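Local coordinates for cytidylate kinase-like family protein (PDB 3FDI) that is of uncharacterised function but belongs to the cytidylate kinase-like family of P-loop NTPases, and so probably binds a nucleotide and transfers a phosphate group, at residues B[89-92]-B[93-97]; B[80-83]-B[84-88]; B[56-60]-B[61-65]; B[158-161]-B[162-166]. All coordinates share one frame; numbering follows the deposited sequence.

Contact 1 (B[89-92]-B[93-97]); sequences FIRK and KANEE
Lys93 lays its aliphatic chain over one face of the Phe89 ring. Lys93 CG stands 3.9 Å from the Phe89 ring centroid, 19° off the normal, a CH-pi contact shifted toward the rim. The chain bends at CG (chi2 -62°), and this brings Lys93 CE back to 3.7 Å from Phe89 CZ. The amine then runs on to Glu97, where Lys93 NZ forms a salt bridge of 3.0 Å with the syn lone pair of Glu97 OE2. Tyr35 meets the Phe89 ring edge-to-face. Phe89 and Lys93 lie near the end of helix 81-95, in the alpha/beta fold, with its parallel sheet, of a cytidylate kinase-like P-loop protein. Lys92 O accepts from two backbone donors, Glu96 N and Glu97 N, both at 3.0 Å. On another side of the helix, Arg91 points the end of its guanidinium at Glu96. Arg91 NH1 and NH2 both grip Glu96 OE2, NH1 at 3.1 Å. The oxygen lies in the guanidinium plane, but both nitrogens reach it from the same face of the carboxylate, whose plane is turned 70° from the guanidinium. Arg91 NH2 also bonds Asn88 OD1, and Phe57 makes a cation-pi contact with the arginine. Glu96 OE1 rests beside Lys92 CG at 3.5 Å.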
loop_
_atom_site.group_PDB
_atom_site.type_symbol
_atom_site.label_atom_id
_atom_site.label_comp_id
_atom_site.label_asym_id
_atom_site.label_seq_id
_atom_site.Cartn_x
_atom_site.Cartn_y
_atom_site.Cartn_z
ATOM N N PHE B 89 17.318 -8.830 22.854
ATOM C CA PHE B 89 16.728 -9.005 24.194
ATOM C C PHE B 89 15.499 -9.867 24.120
ATOM O O PHE B 89 15.339 -10.785 24.888
ATOM C CB PHE B 89 16.374 -7.656 24.852
ATOM C CG PHE B 89 15.703 -7.769 26.214
ATOM C CD1 PHE B 89 16.439 -7.666 27.379
ATOM C CD2 PHE B 89 14.342 -7.904 26.314
ATOM C CE1 PHE B 89 15.813 -7.771 28.642
ATOM C CE2 PHE B 89 13.717 -8.003 27.544
ATOM C CZ PHE B 89 14.442 -7.949 28.696
ATOM N N ILE B 90 14.618 -9.542 23.196
ATOM C CA ILE B 90 13.345 -10.188 23.061
ATOM C C ILE B 90 13.504 -11.620 22.629
ATOM O O ILE B 90 12.826 -12.501 23.146
ATOM C CB ILE B 90 12.502 -9.426 22.052
ATOM C CG1 ILE B 90 12.053 -8.105 22.696
ATOM C CG2 ILE B 90 11.271 -10.194 21.643
ATOM C CD1 ILE B 90 11.176 -7.211 21.770
ATOM N N ARG B 91 14.416 -11.830 21.682
ATOM C CA ARG B 91 14.696 -13.137 21.143
ATOM C C ARG B 91 15.325 -14.040 22.223
ATOM O O ARG B 91 14.931 -15.180 22.375
ATOM C CB ARG B 91 15.622 -12.983 19.931
ATOM C CG ARG B 91 15.934 -14.274 19.151
ATOM C CD ARG B 91 17.246 -14.176 18.330
ATOM N NE ARG B 91 18.386 -13.943 19.214
ATOM C CZ ARG B 91 19.055 -14.876 19.890
ATOM N NH1 ARG B 91 18.751 -16.178 19.803
ATOM N NH2 ARG B 91 20.025 -14.494 20.699
ATOM N N LYS B 92 16.295 -13.525 22.962
ATOM C CA LYS B 92 16.937 -14.291 24.032
ATOM C C LYS B 92 15.961 -14.652 25.133
ATOM O O LYS B 92 15.943 -15.789 25.573
ATOM C CB LYS B 92 18.122 -13.534 24.649
ATOM C CG LYS B 92 19.389 -13.604 23.822
ATOM C CD LYS B 92 20.572 -12.879 24.515
ATOM C CE LYS B 92 21.859 -12.912 23.652
ATOM N NZ LYS B 92 23.119 -12.501 24.369
ATOM N N LYS B 93 15.180 -13.678 25.594
ATOM C CA LYS B 93 14.216 -13.943 26.644
ATOM C C LYS B 93 13.209 -14.995 26.169
ATOM O O LYS B 93 12.864 -15.909 26.930
ATOM C CB LYS B 93 13.500 -12.672 27.106
ATOM C CG LYS B 93 14.361 -11.687 27.889
ATOM C CD LYS B 93 14.900 -12.284 29.197
ATOM C CE LYS B 93 15.182 -11.200 30.226
ATOM N NZ LYS B 93 15.879 -11.655 31.467
ATOM N N ALA B 94 12.732 -14.882 24.932
ATOM C CA ALA B 94 11.818 -15.900 24.420
ATOM C C ALA B 94 12.428 -17.289 24.220
ATOM O O ALA B 94 11.798 -18.280 24.575
ATOM C CB ALA B 94 11.171 -15.454 23.120
ATOM N N ASN B 95 13.615 -17.357 23.624
ATOM C CA ASN B 95 14.078 -18.596 22.975
ATOM C C ASN B 95 15.152 -19.318 23.717
ATOM O O ASN B 95 15.270 -20.529 23.604
ATOM C CB ASN B 95 14.604 -18.344 21.568
ATOM C CG ASN B 95 13.527 -17.909 20.634
ATOM O OD1 ASN B 95 12.323 -18.014 20.941
ATOM N ND2 ASN B 95 13.931 -17.359 19.494
ATOM N N GLU B 96 15.953 -18.565 24.447
ATOM C CA GLU B 96 17.034 -19.138 25.204
ATOM C C GLU B 96 16.652 -19.263 26.686
ATOM O O GLU B 96 16.878 -20.301 27.274
ATOM C CB GLU B 96 18.301 -18.307 25.005
ATOM C CG GLU B 96 18.735 -18.212 23.531
ATOM C CD GLU B 96 20.032 -17.411 23.301
ATOM O OE1 GLU B 96 20.629 -16.868 24.282
ATOM O OE2 GLU B 96 20.440 -17.318 22.114
ATOM N N GLU B 97 16.055 -18.232 27.279
ATOM C CA GLU B 97 15.674 -18.288 28.692
ATOM C C GLU B 97 14.304 -18.881 28.879
ATOM O O GLU B 97 13.926 -19.202 30.004
ATOM C CB GLU B 97 15.682 -16.894 29.325
ATOM C CG GLU B 97 17.051 -16.256 29.426
ATOM C CD GLU B 97 17.000 -14.869 30.052
ATOM O OE1 GLU B 97 17.809 -14.013 29.650
ATOM O OE2 GLU B 97 16.150 -14.622 30.935
#

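Contact 2 (B[80-83]-B[84-88]); sequences QDIA and IRQFN
Ala83 O accepts the shortest hydrogen bond between 80-83 and 84-88, from Phe87 N at 2.9 Å. The same oxygen sits over one face of the Phe87 ring, with Ala83 O 3.2 Å from Phe87 CG and offset toward the rim. This is the first part of helix 81-95, with the i to i+4 bonding of an alpha-helix. Gln86 N to Ile82 O and Arg85 N to Asp81 O belong to the same pattern one and two residues earlier. At the start, Ile84 N makes only a weak bond to Gln80 O.

The Phe87 ring leans back along the helix toward Ala83. Its CG is anti to the carbonyl carbon (chi1 -65°), and Phe87 CE2 comes to 4.1 Å from Ala83 CB. The methyl is small, and Tyr163 of helix 142-163 packs on it. Tyr163 also meets the Phe87 ring edge-to-face, and Pro61 and Met62 of helix 60-66 touch that ring as well. Were Phe87 replaced by an alanine, a gap is likely to open beside Ala83, and Tyr163 would lose one of the rings it meets, the one held edge-to-face.

Ile82 and Gln86 lie side by side and point the same way. The methyl Ile82 CG2 rests 3.9 Å from Gln86 NE2. The amide has its polar partners elsewhere: OE1 accepts from Arg106 NH1, and NE2 makes a weak bond to Asp41. Arg85 is extended from CG to NE. Its charged end stays apart from Asp81, with 6.2 Å between Arg85 NE and Asp81 OD2. The close approach here is made by carbon, as Arg85 CG lies 3.1 Å from Asp81 O.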
loop_
_atom_site.group_PDB
_atom_site.type_symbol
_atom_site.label_atom_id
_atom_site.label_comp_id
_atom_site.label_asym_id
_atom_site.label_seq_id
_atom_site.Cartn_x
_atom_site.Cartn_y
_atom_site.Cartn_z
ATOM N N GLN B 80 19.088 1.092 13.289
ATOM C CA GLN B 80 19.566 1.469 14.628
ATOM C C GLN B 80 20.226 0.283 15.353
ATOM O O GLN B 80 19.697 -0.845 15.426
ATOM C CB GLN B 80 18.417 2.074 15.478
ATOM C CG GLN B 80 18.120 3.598 15.210
ATOM C CD GLN B 80 16.810 3.867 14.426
ATOM O OE1 GLN B 80 15.704 3.509 14.862
ATOM N NE2 GLN B 80 16.938 4.514 13.270
ATOM N N ASP B 81 21.413 0.539 15.879
ATOM C CA ASP B 81 22.027 -0.341 16.863
ATOM C C ASP B 81 21.096 -0.634 18.042
ATOM O O ASP B 81 21.145 -1.726 18.634
ATOM C CB ASP B 81 23.268 0.324 17.427
ATOM C CG ASP B 81 24.406 0.377 16.437
ATOM O OD1 ASP B 81 24.317 -0.315 15.392
ATOM O OD2 ASP B 81 25.392 1.108 16.711
ATOM N N ILE B 82 20.292 0.363 18.414
ATOM C CA ILE B 82 19.351 0.206 19.509
ATOM C C ILE B 82 18.351 -0.894 19.173
ATOM O O ILE B 82 18.011 -1.701 20.032
ATOM C CB ILE B 82 18.566 1.511 19.817
ATOM C CG1 ILE B 82 19.488 2.547 20.454
ATOM C CG2 ILE B 82 17.441 1.235 20.772
ATOM C CD1 ILE B 82 18.809 3.889 20.669
ATOM N N ALA B 83 17.878 -0.891 17.925
ATOM C CA ALA B 83 16.841 -1.779 17.481
ATOM C C ALA B 83 17.311 -3.215 17.591
ATOM O O ALA B 83 16.592 -4.057 18.105
ATOM C CB ALA B 83 16.417 -1.441 16.042
ATOM N N ILE B 84 18.534 -3.480 17.126
ATOM C CA ILE B 84 19.143 -4.792 17.234
ATOM C C ILE B 84 19.225 -5.320 18.666
ATOM O O ILE B 84 19.008 -6.511 18.945
ATOM C CB ILE B 84 20.561 -4.810 16.641
ATOM C CG1 ILE B 84 20.526 -4.800 15.111
ATOM C CG2 ILE B 84 21.299 -6.044 17.084
ATOM C CD1 ILE B 84 21.962 -4.515 14.521
ATOM N N ARG B 85 19.582 -4.436 19.574
ATOM C CA ARG B 85 19.755 -4.851 20.939
ATOM C C ARG B 85 18.419 -5.217 21.535
ATOM O O ARG B 85 18.329 -6.182 22.296
ATOM C CB ARG B 85 20.425 -3.759 21.756
ATOM C CG ARG B 85 21.751 -3.306 21.205
ATOM C CD ARG B 85 22.500 -2.412 22.181
ATOM N NE ARG B 85 23.888 -2.228 21.760
ATOM C CZ ARG B 85 24.946 -2.143 22.583
ATOM N NH1 ARG B 85 24.805 -2.251 23.899
ATOM N NH2 ARG B 85 26.179 -1.979 22.090
ATOM N N GLN B 86 17.380 -4.470 21.169
ATOM C CA GLN B 86 16.089 -4.734 21.700
ATOM C C GLN B 86 15.540 -6.006 21.105
ATOM O O GLN B 86 14.858 -6.768 21.787
ATOM C CB GLN B 86 15.157 -3.593 21.400
ATOM C CG GLN B 86 15.657 -2.292 21.920
ATOM C CD GLN B 86 14.615 -1.228 21.942
ATOM O OE1 GLN B 86 13.774 -1.146 21.066
ATOM N NE2 GLN B 86 14.689 -0.370 22.940
ATOM N N PHE B 87 15.774 -6.217 19.805
ATOM C CA PHE B 87 15.303 -7.442 19.137
ATOM C C PHE B 87 15.979 -8.626 19.801
ATOM O O PHE B 87 15.331 -9.598 20.179
ATOM C CB PHE B 87 15.637 -7.477 17.640
ATOM C CG PHE B 87 14.961 -6.426 16.820
ATOM C CD1 PHE B 87 13.756 -5.838 17.222
ATOM C CD2 PHE B 87 15.509 -6.045 15.612
ATOM C CE1 PHE B 87 13.147 -4.871 16.457
ATOM C CE2 PHE B 87 14.914 -5.078 14.848
ATOM C CZ PHE B 87 13.706 -4.497 15.264
ATOM N N ASN B 88 17.277 -8.490 20.002
ATOM C CA ASN B 88 18.006 -9.568 20.591
ATOM C C ASN B 88 17.593 -9.875 22.047
ATOM O O ASN B 88 17.509 -11.066 22.414
ATOM C CB ASN B 88 19.465 -9.321 20.473
ATOM C CG ASN B 88 20.254 -10.574 20.660
ATOM O OD1 ASN B 88 19.838 -11.669 20.218
ATOM N ND2 ASN B 88 21.381 -10.453 21.357
#

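Contact 3 (B[56-60]-B[61-65]); sequences RFDEK and PMNFA
Glu59 O receives the backbone NH groups of Asn63 and Met62 at the start of helix 60-66. Glu59 is the N-cap residue, and its carbonyl begins the helical bonding. Asn63 N to Glu59 O is 3.1 Å and nearly straight, at 172°. The bond from Met62 N is weak, bent to 129°. Phe64 N bonds Lys60 O at 2.9 Å, which closes the next turn. Pro61 has no NH to give, which suits the first turn of a helix.

Among the side chains, polar groups come close without forming hydrogen bonds. The amide of Asn63 folds back toward the cap (chi1 -59°). Asn63 ND2 lies 2.9 Å from Glu59 O, but its N-H is badly aimed at that oxygen. Its other end, OD1, faces the aliphatic part of Arg56. The two side chains cross at about a right angle.

Apolar packing joins Ala65 to Ile84 of helix 81-95.

Phe64 turns to the second subunit, where Lys151 and Lys154 of that chain make cation-pi contacts with its ring. Phe64 O also accepts a hydrogen bond from Lys151 NZ of the second subunit. Across the 56-60 and 61-65 segments, Arg56 CG stands 3.6 Å from Asn63 OD1.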
loop_
_atom_site.group_PDB
_atom_site.type_symbol
_atom_site.label_atom_id
_atom_site.label_comp_id
_atom_site.label_asym_id
_atom_site.label_seq_id
_atom_site.Cartn_x
_atom_site.Cartn_y
_atom_site.Cartn_z
ATOM N N ARG B 56 22.826 -13.963 12.943
ATOM C CA ARG B 56 22.143 -14.213 11.704
ATOM C C ARG B 56 21.397 -15.519 12.014
ATOM O O ARG B 56 21.800 -16.627 11.605
ATOM C CB ARG B 56 23.107 -14.331 10.522
ATOM C CG ARG B 56 22.434 -14.841 9.247
ATOM C CD ARG B 56 23.136 -14.394 7.956
ATOM N NE ARG B 56 24.597 -14.362 8.078
ATOM C CZ ARG B 56 25.416 -15.415 7.965
ATOM N NH1 ARG B 56 24.926 -16.636 7.740
ATOM N NH2 ARG B 56 26.739 -15.245 8.100
ATOM N N PHE B 57 20.344 -15.351 12.818
ATOM C CA PHE B 57 19.396 -16.409 13.128
ATOM C C PHE B 57 18.325 -16.425 12.023
ATOM O O PHE B 57 17.226 -16.973 12.205
ATOM C CB PHE B 57 18.742 -16.163 14.503
ATOM C CG PHE B 57 19.693 -16.260 15.667
ATOM C CD1 PHE B 57 19.620 -17.333 16.563
ATOM C CD2 PHE B 57 20.662 -15.283 15.878
ATOM C CE1 PHE B 57 20.513 -17.430 17.652
ATOM C CE2 PHE B 57 21.558 -15.373 16.959
ATOM C CZ PHE B 57 21.475 -16.440 17.847
ATOM N N ASP B 58 18.669 -15.797 10.890
ATOM C CA ASP B 58 17.756 -15.562 9.761
ATOM C C ASP B 58 16.406 -14.933 10.152
ATOM O O ASP B 58 15.371 -15.143 9.495
ATOM C CB ASP B 58 17.600 -16.838 8.950
ATOM C CG ASP B 58 18.924 -17.305 8.379
ATOM O OD1 ASP B 58 19.885 -16.486 8.342
ATOM O OD2 ASP B 58 19.008 -18.494 7.989
ATOM N N GLU B 59 16.449 -14.144 11.226
ATOM C CA GLU B 59 15.328 -13.338 11.654
ATOM C C GLU B 59 15.399 -12.016 10.858
ATOM O O GLU B 59 16.385 -11.249 10.954
ATOM C CB GLU B 59 15.377 -13.150 13.177
ATOM C CG GLU B 59 15.080 -14.494 13.910
ATOM C CD GLU B 59 15.352 -14.478 15.415
ATOM O OE1 GLU B 59 15.126 -13.427 16.053
ATOM O OE2 GLU B 59 15.771 -15.543 15.950
ATOM N N LYS B 60 14.363 -11.800 10.041
ATOM C CA LYS B 60 14.323 -10.726 9.019
ATOM C C LYS B 60 14.681 -9.303 9.523
ATOM O O LYS B 60 15.437 -8.595 8.870
ATOM C CB LYS B 60 12.941 -10.732 8.291
ATOM C CG LYS B 60 12.655 -12.040 7.460
ATOM C CD LYS B 60 11.497 -11.866 6.433
ATOM C CE LYS B 60 11.673 -12.774 5.154
ATOM N NZ LYS B 60 11.499 -14.249 5.361
ATOM N N PRO B 61 14.143 -8.887 10.679
ATOM C CA PRO B 61 14.410 -7.520 11.156
ATOM C C PRO B 61 15.865 -7.307 11.506
ATOM O O PRO B 61 16.402 -6.197 11.337
ATOM C CB PRO B 61 13.533 -7.392 12.431
ATOM C CG PRO B 61 12.547 -8.465 12.380
ATOM C CD PRO B 61 13.142 -9.576 11.519
HETATM N N MSE B 62 16.507 -8.366 11.978
HETATM C CA MSE B 62 17.897 -8.283 12.361
HETATM C C MSE B 62 18.812 -8.272 11.152
HETATM O O MSE B 62 19.696 -7.419 11.065
HETATM C CB MSE B 62 18.266 -9.409 13.316
HETATM C CG MSE B 62 17.645 -9.255 14.719
HETATM SE SE MSE B 62 18.552 -10.549 15.907
HETATM C CE MSE B 62 20.266 -10.532 15.020
ATOM N N ASN B 63 18.597 -9.206 10.222
ATOM C CA ASN B 63 19.378 -9.229 8.976
ATOM C C ASN B 63 19.249 -7.868 8.297
ATOM O O ASN B 63 20.220 -7.242 7.908
ATOM C CB ASN B 63 18.866 -10.316 8.007
ATOM C CG ASN B 63 18.910 -11.722 8.609
ATOM O OD1 ASN B 63 19.959 -12.198 9.032
ATOM N ND2 ASN B 63 17.748 -12.385 8.646
ATOM N N PHE B 64 18.017 -7.399 8.202
ATOM C CA PHE B 64 17.745 -6.087 7.605
ATOM C C PHE B 64 18.488 -4.930 8.313
ATOM O O PHE B 64 19.168 -4.105 7.668
ATOM C CB PHE B 64 16.228 -5.851 7.612
ATOM C CG PHE B 64 15.818 -4.630 6.878
ATOM C CD1 PHE B 64 15.796 -4.614 5.469
ATOM C CD2 PHE B 64 15.461 -3.488 7.564
ATOM C CE1 PHE B 64 15.434 -3.459 4.762
ATOM C CE2 PHE B 64 15.092 -2.344 6.863
ATOM C CZ PHE B 64 15.081 -2.330 5.457
ATOM N N ALA B 65 18.356 -4.895 9.640
ATOM C CA ALA B 65 19.131 -3.962 10.480
ATOM C C ALA B 65 20.632 -4.031 10.171
ATOM O O ALA B 65 21.321 -3.018 10.146
ATOM C CB ALA B 65 18.869 -4.235 11.963
#

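Contact 4 (B[158-161]-B[162-166]); sequences VYHN and FYCES
The His160 imidazole is overlapped on one face by the thiol of Cys164. Cys164 SG stands 3.7 Å from the His160 ring centroid and 13° off the normal, a sulfur-aromatic contact over the ring centre. Cys164 CB follows over the same ring as a CH-pi contact. The ring's rotation is set by bonds at both nitrogens. His160 ND1 donates to Asn161 OD1 at 3.1 Å, in the carbonyl plane of the amide, and NE2 bonds Glu109 OE2. Asn161 OD1 also accepts from Trp168 N. Ser166 OG lies at the ring edge, 3.5 Å from His160 CE1; it is buried and has no hydrogen-bond partner in the model. With a leucine at His160, Glu109 and Asn161 OD1 would probably each lose a hydrogen-bond partner, and the thiol its flat support.

Farther back, Tyr159 and Tyr163 cross obliquely, their planes at 67°. Tyr159 CE1 meets Tyr163 CE2 at 3.7 Å. Cys164 N still bonds His160 O at 2.9 Å, yet Cys164 itself has left helical geometry. The arrangement is that of a helix C-terminus, here the end of the long helix 142-163, where the carbonyls of Asn161, Phe162 and Cys164 accept hydrogen bonds from Lys154 NZ of the second subunit.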
loop_
_atom_site.group_PDB
_atom_site.type_symbol
_atom_site.label_atom_id
_atom_site.label_comp_id
_atom_site.label_asym_id
_atom_site.label_seq_id
_atom_site.Cartn_x
_atom_site.Cartn_y
_atom_site.Cartn_z
ATOM N N VAL B 158 5.570 3.119 10.368
ATOM C CA VAL B 158 6.866 3.319 9.781
ATOM C C VAL B 158 7.909 2.450 10.459
ATOM O O VAL B 158 8.671 1.781 9.788
ATOM C CB VAL B 158 7.284 4.834 9.797
ATOM C CG1 VAL B 158 8.763 4.995 9.865
ATOM C CG2 VAL B 158 6.734 5.534 8.583
ATOM N N TYR B 159 7.942 2.459 11.782
ATOM C CA TYR B 159 8.916 1.648 12.504
ATOM C C TYR B 159 8.751 0.158 12.115
ATOM O O TYR B 159 9.698 -0.499 11.698
ATOM C CB TYR B 159 8.778 1.892 14.012
ATOM C CG TYR B 159 9.456 0.839 14.901
ATOM C CD1 TYR B 159 10.880 0.819 15.095
ATOM C CD2 TYR B 159 8.693 -0.127 15.533
ATOM C CE1 TYR B 159 11.497 -0.147 15.897
ATOM C CE2 TYR B 159 9.285 -1.067 16.351
ATOM C CZ TYR B 159 10.677 -1.071 16.530
ATOM O OH TYR B 159 11.179 -2.067 17.303
ATOM N N HIS B 160 7.520 -0.333 12.213
ATOM C CA HIS B 160 7.197 -1.719 11.914
ATOM C C HIS B 160 7.493 -2.118 10.473
ATOM O O HIS B 160 8.044 -3.200 10.240
ATOM C CB HIS B 160 5.727 -2.016 12.196
ATOM C CG HIS B 160 5.371 -3.468 12.058
ATOM N ND1 HIS B 160 5.048 -4.044 10.851
ATOM C CD2 HIS B 160 5.270 -4.459 12.983
ATOM C CE1 HIS B 160 4.803 -5.330 11.030
ATOM N NE2 HIS B 160 4.895 -5.599 12.318
ATOM N N ASN B 161 7.072 -1.292 9.508
ATOM C CA ASN B 161 7.194 -1.695 8.080
ATOM C C ASN B 161 8.602 -1.481 7.573
ATOM O O ASN B 161 9.000 -1.972 6.504
ATOM C CB ASN B 161 6.157 -0.990 7.173
ATOM C CG ASN B 161 4.681 -1.354 7.536
ATOM O OD1 ASN B 161 4.410 -2.261 8.359
ATOM N ND2 ASN B 161 3.726 -0.624 6.922
ATOM N N PHE B 162 9.389 -0.723 8.322
ATOM C CA PHE B 162 10.774 -0.632 7.975
ATOM C C PHE B 162 11.464 -1.954 8.308
ATOM O O PHE B 162 12.195 -2.466 7.469
ATOM C CB PHE B 162 11.488 0.487 8.701
ATOM C CG PHE B 162 12.959 0.601 8.313
ATOM C CD1 PHE B 162 13.317 1.008 7.036
ATOM C CD2 PHE B 162 13.958 0.244 9.197
ATOM C CE1 PHE B 162 14.647 1.124 6.673
ATOM C CE2 PHE B 162 15.311 0.344 8.840
ATOM C CZ PHE B 162 15.661 0.796 7.588
ATOM N N TYR B 163 11.259 -2.494 9.514
ATOM C CA TYR B 163 12.003 -3.696 9.915
ATOM C C TYR B 163 11.385 -5.013 9.479
ATOM O O TYR B 163 12.098 -6.018 9.371
ATOM C CB TYR B 163 12.255 -3.746 11.402
ATOM C CG TYR B 163 13.207 -2.708 11.861
ATOM C CD1 TYR B 163 14.574 -2.843 11.641
ATOM C CD2 TYR B 163 12.759 -1.574 12.531
ATOM C CE1 TYR B 163 15.463 -1.879 12.086
ATOM C CE2 TYR B 163 13.629 -0.606 12.957
ATOM C CZ TYR B 163 14.967 -0.773 12.743
ATOM O OH TYR B 163 15.804 0.205 13.174
ATOM N N CYS B 164 10.101 -5.019 9.183
ATOM C CA CYS B 164 9.405 -6.230 8.805
ATOM C C CYS B 164 8.949 -6.126 7.379
ATOM O O CYS B 164 8.856 -5.011 6.824
ATOM C CB CYS B 164 8.167 -6.401 9.676
ATOM S SG CYS B 164 8.404 -6.173 11.469
ATOM N N GLU B 165 8.647 -7.273 6.787
ATOM C CA GLU B 165 8.048 -7.347 5.448
ATOM C C GLU B 165 6.526 -7.446 5.537
ATOM O O GLU B 165 5.826 -7.024 4.656
ATOM C CB GLU B 165 8.576 -8.575 4.716
ATOM C CG GLU B 165 10.113 -8.514 4.392
ATOM C CD GLU B 165 10.619 -9.813 3.740
ATOM O OE1 GLU B 165 9.901 -10.837 3.874
ATOM O OE2 GLU B 165 11.703 -9.822 3.084
ATOM N N SER B 166 6.011 -7.987 6.615
ATOM C CA SER B 166 4.561 -7.942 6.877
ATOM C C SER B 166 4.120 -6.485 7.211
ATOM O O SER B 166 4.938 -5.616 7.537
ATOM C CB SER B 166 4.246 -8.835 8.076
ATOM O OG SER B 166 4.946 -8.244 9.180
#

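Overall arrangement
Contacts 2 and 1 follow one another along helix 81-95, their centres about 13 Å apart. Contact 3, on the preceding helix 60-66, touches both. Its centre is about 11 Å from that of contact 2, where Phe87 CE2 meets Pro61 CB at 3.6 Å. Contact 4 ends helix 142-163 and packs on contacts 2 and 3, with centres about 14 and 12 Å away. Ala83, Phe87, Pro61 and Tyr163 thus join three helices. Contact 4 does not touch contact 1; their nearest atoms are about 7 Å apart. Contacts 3 and 4 both meet the second subunit. A bound sulfate, probably from the crystallisation liquor, lies about 4 Å from the Tyr159 side chain.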